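Local coordinates for glutaredoxin (Methanosarcina acetivorans, PDB 5CAX), which probably works as a glutaredoxin-like oxidoreductase, a methanoredoxin that reduces protein disulfides with electrons from coenzyme M, at residues Ile22-Leu27 against Lys38-Leu43. Sequence-based numbering, arbitrary orientation.
Sequences IVMYGL and KLLTDL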
ATOM      1  N   ILE A  22       6.034  -5.191  -1.443  1.00 51.79           N
ATOM      2  CA  ILE A  22       5.235  -4.344  -0.588  1.00 52.03           C
ATOM      3  C   ILE A  22       4.543  -3.338  -1.489  1.00 53.85           C
ATOM      4  O   ILE A  22       5.209  -2.541  -2.152  1.00 55.67           O
ATOM      5  CB  ILE A  22       6.062  -3.600   0.464  1.00 50.92           C
ATOM      6  CG1 ILE A  22       7.142  -4.506   1.058  1.00 51.22           C
ATOM      7  CG2 ILE A  22       5.134  -2.986   1.498  1.00 50.47           C
ATOM      8  CD1 ILE A  22       8.118  -3.805   1.959  1.00 51.62           C
ATOM      9  N   VAL A  23       3.213  -3.386  -1.520  1.00 55.08           N
ATOM     10  CA  VAL A  23       2.433  -2.459  -2.320  1.00 55.95           C
ATOM     11  C   VAL A  23       1.342  -1.810  -1.474  1.00 56.17           C
ATOM     12  O   VAL A  23       0.477  -2.496  -0.933  1.00 57.54           O
ATOM     13  CB  VAL A  23       1.811  -3.175  -3.557  1.00 53.36           C
ATOM     14  CG1 VAL A  23       1.121  -2.173  -4.451  1.00 53.83           C
ATOM     15  CG2 VAL A  23       2.882  -3.953  -4.307  1.00 53.96           C
ATOM     16  N   MET A  24       1.381  -0.487  -1.348  1.00 58.28           N
ATOM     17  CA  MET A  24       0.343   0.209  -0.597  1.00 54.17           C
ATOM     18  C   MET A  24      -0.674   0.915  -1.484  1.00 57.61           C
ATOM     19  O   MET A  24      -0.313   1.704  -2.360  1.00 55.56           O
ATOM     20  CB  MET A  24       0.963   1.224   0.358  1.00 56.69           C
ATOM     21  CG  MET A  24      -0.031   1.839   1.358  1.00 56.45           C
ATOM     22  SD  MET A  24       0.456   3.514   1.828  1.00 59.77           S
ATOM     23  CE  MET A  24      -0.037   4.462   0.375  1.00 56.90           C
ATOM     24  N   TYR A  25      -1.951   0.627  -1.247  1.00 56.47           N
ATOM     25  CA  TYR A  25      -3.020   1.331  -1.926  1.00 57.31           C
ATOM     26  C   TYR A  25      -3.581   2.372  -0.995  1.00 59.41           C
ATOM     27  O   TYR A  25      -3.946   2.064   0.141  1.00 60.18           O
ATOM     28  CB  TYR A  25      -4.103   0.359  -2.395  1.00 58.13           C
ATOM     29  CG  TYR A  25      -3.610  -0.639  -3.429  1.00 59.87           C
ATOM     30  CD1 TYR A  25      -3.899  -0.471  -4.781  1.00 61.27           C
ATOM     31  CD2 TYR A  25      -2.853  -1.745  -3.055  1.00 61.00           C
ATOM     32  CE1 TYR A  25      -3.450  -1.382  -5.737  1.00 62.34           C
ATOM     33  CE2 TYR A  25      -2.394  -2.667  -4.002  1.00 61.38           C
ATOM     34  CZ  TYR A  25      -2.693  -2.478  -5.337  1.00 62.66           C
ATOM     35  OH  TYR A  25      -2.234  -3.387  -6.271  1.00 63.82           O
ATOM     36  N   GLY A  26      -3.616   3.621  -1.447  1.00 55.92           N
ATOM     37  CA  GLY A  26      -4.145   4.682  -0.612  1.00 56.60           C
ATOM     38  C   GLY A  26      -4.963   5.720  -1.353  1.00 62.86           C
ATOM     39  O   GLY A  26      -5.157   5.637  -2.578  1.00 58.78           O
ATOM     40  N   LEU A  27      -5.449   6.707  -0.600  1.00 57.76           N
ATOM     41  CA  LEU A  27      -6.087   7.875  -1.194  1.00 58.78           C
ATOM     42  C   LEU A  27      -5.203   9.080  -0.914  1.00 57.29           C
ATOM     43  O   LEU A  27      -4.729   9.237   0.212  1.00 57.86           O
ATOM     44  CB  LEU A  27      -7.491   8.073  -0.626  1.00 59.55           C
ATOM     45  CG  LEU A  27      -8.377   6.828  -0.731  1.00 59.95           C
ATOM     46  CD1 LEU A  27      -9.691   7.012   0.038  1.00 60.71           C
ATOM     47  CD2 LEU A  27      -8.616   6.407  -2.179  1.00 56.85           C
ATOM     48  N   LYS A  38       4.500   7.304   4.254  1.00 56.35           N
ATOM     49  CA  LYS A  38       5.575   8.023   4.938  1.00 58.04           C
ATOM     50  C   LYS A  38       6.286   7.101   5.925  1.00 57.52           C
ATOM     51  O   LYS A  38       7.488   7.192   6.120  1.00 58.62           O
ATOM     52  CB  LYS A  38       5.020   9.232   5.687  1.00 59.53           C
ATOM     53  CG  LYS A  38       6.062  10.080   6.408  1.00 61.78           C
ATOM     54  CD  LYS A  38       5.388  11.069   7.355  1.00 70.31           C
ATOM     55  CE  LYS A  38       6.351  12.143   7.887  1.00 74.25           C
ATOM     56  NZ  LYS A  38       7.537  11.625   8.646  1.00 74.97           N
ATOM     57  N   LEU A  39       5.526   6.209   6.548  1.00 62.04           N
ATOM     58  CA  LEU A  39       6.094   5.242   7.482  1.00 66.61           C
ATOM     59  C   LEU A  39       6.995   4.265   6.738  1.00 65.05           C
ATOM     60  O   LEU A  39       8.120   4.001   7.156  1.00 62.08           O
ATOM     61  CB  LEU A  39       4.996   4.486   8.229  1.00 61.63           C
ATOM     62  CG  LEU A  39       5.506   3.215   8.914  1.00 68.90           C
ATOM     63  CD1 LEU A  39       6.493   3.546  10.027  1.00 72.05           C
ATOM     64  CD2 LEU A  39       4.368   2.364   9.446  1.00 68.85           C
ATOM     65  N   LEU A  40       6.470   3.733   5.638  1.00 55.63           N
ATOM     66  CA  LEU A  40       7.211   2.866   4.752  1.00 54.91           C
ATOM     67  C   LEU A  40       8.470   3.588   4.231  1.00 56.34           C
ATOM     68  O   LEU A  40       9.535   3.004   4.099  1.00 56.64           O
ATOM     69  CB  LEU A  40       6.300   2.418   3.610  1.00 54.45           C
ATOM     70  CG  LEU A  40       5.091   1.532   3.942  1.00 53.80           C
ATOM     71  CD1 LEU A  40       4.080   1.540   2.780  1.00 52.43           C
ATOM     72  CD2 LEU A  40       5.503   0.111   4.254  1.00 52.10           C
ATOM     73  N   THR A  41       8.338   4.869   3.926  1.00 75.49           N
ATOM     74  CA  THR A  41       9.490   5.670   3.522  1.00 76.39           C
ATOM     75  C   THR A  41      10.491   5.843   4.672  1.00 77.68           C
ATOM     76  O   THR A  41      11.710   5.770   4.466  1.00 79.85           O
ATOM     77  CB  THR A  41       9.037   7.028   2.971  1.00 77.78           C
ATOM     78  OG1 THR A  41       8.542   6.825   1.638  1.00 77.66           O
ATOM     79  CG2 THR A  41      10.197   8.003   2.897  1.00 81.08           C
ATOM     80  N   ASP A  42       9.980   6.069   5.879  1.00 72.84           N
ATOM     81  CA  ASP A  42      10.829   6.200   7.059  1.00 73.20           C
ATOM     82  C   ASP A  42      11.560   4.879   7.344  1.00 69.91           C
ATOM     83  O   ASP A  42      12.739   4.869   7.704  1.00 71.10           O
ATOM     84  CB  ASP A  42       9.996   6.617   8.276  1.00 73.86           C
ATOM     85  CG  ASP A  42       9.578   8.079   8.237  1.00 76.16           C
ATOM     86  OD1 ASP A  42      10.325   8.916   7.673  1.00 75.73           O
ATOM     87  OD2 ASP A  42       8.477   8.389   8.762  1.00 76.85           O
ATOM     88  N   LEU A  43      10.863   3.760   7.163  1.00 61.88           N
ATOM     89  CA  LEU A  43      11.483   2.447   7.350  1.00 64.41           C
ATOM     90  C   LEU A  43      12.592   2.176   6.342  1.00 64.92           C
ATOM     91  O   LEU A  43      13.430   1.300   6.547  1.00 62.20           O
ATOM     92  CB  LEU A  43      10.433   1.340   7.268  1.00 61.72           C
ATOM     93  CG  LEU A  43       9.400   1.428   8.390  1.00 63.82           C
ATOM     94  CD1 LEU A  43       8.204   0.541   8.091  1.00 62.56           C
ATOM     95  CD2 LEU A  43      10.032   1.084   9.730  1.00 62.65           C
TER
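L40 reaches from helix 31-43 down to strand 22-26 and rests its two methyls on separate residues of the strand. CD1 lies against the side-chain root of M24, 4.0 Å from its CB, while CD2 meets the branch methyl CG2 of I22 at 4.2 Å. The forked end of the leucine is thus shared between two strand positions that face the same side of the sheet, with V23 between them turned to the other face. In I22, CG2 stands anti to the backbone N, and the longer CG1 arm runs beside that nitrogen (chi1 -41°); the side chains of I22 and L40 run past one another in opposite senses. M24 also sends CG anti to its N (chi1 -170°) and bends only at the thioether, chi3 77°; its nearest atom to the leucine is CB.

The contact is apolar and small, burying 119 Å² in all, and the backbones stay well apart, with 9.1 Å between CA of M24 and CA of L40. All three touching residues are buried. F47, from a loop, and L99, from helix 92-99, each touch both I22 and L40, and T79 of the neighbouring strand touches I22 and M24. The outer side of the helix is looser and polar: K38 and D42, both exposed, lie one turn apart, and K38 NZ and D42 OD2 are 3.4 Å from each other, a salt bridge whose hydrogen bond is weak.

C30, just before helix 31-43, and C33, in its first turn, bind cadmium here. Strand 22-26 pairs in parallel with strand 48-51 through M24 and I22, and helix 31-43 connects the two. Packing of this helix on its own leading strand belongs to the first beta-alpha-beta unit of the thioredoxin fold, as in glutaredoxins.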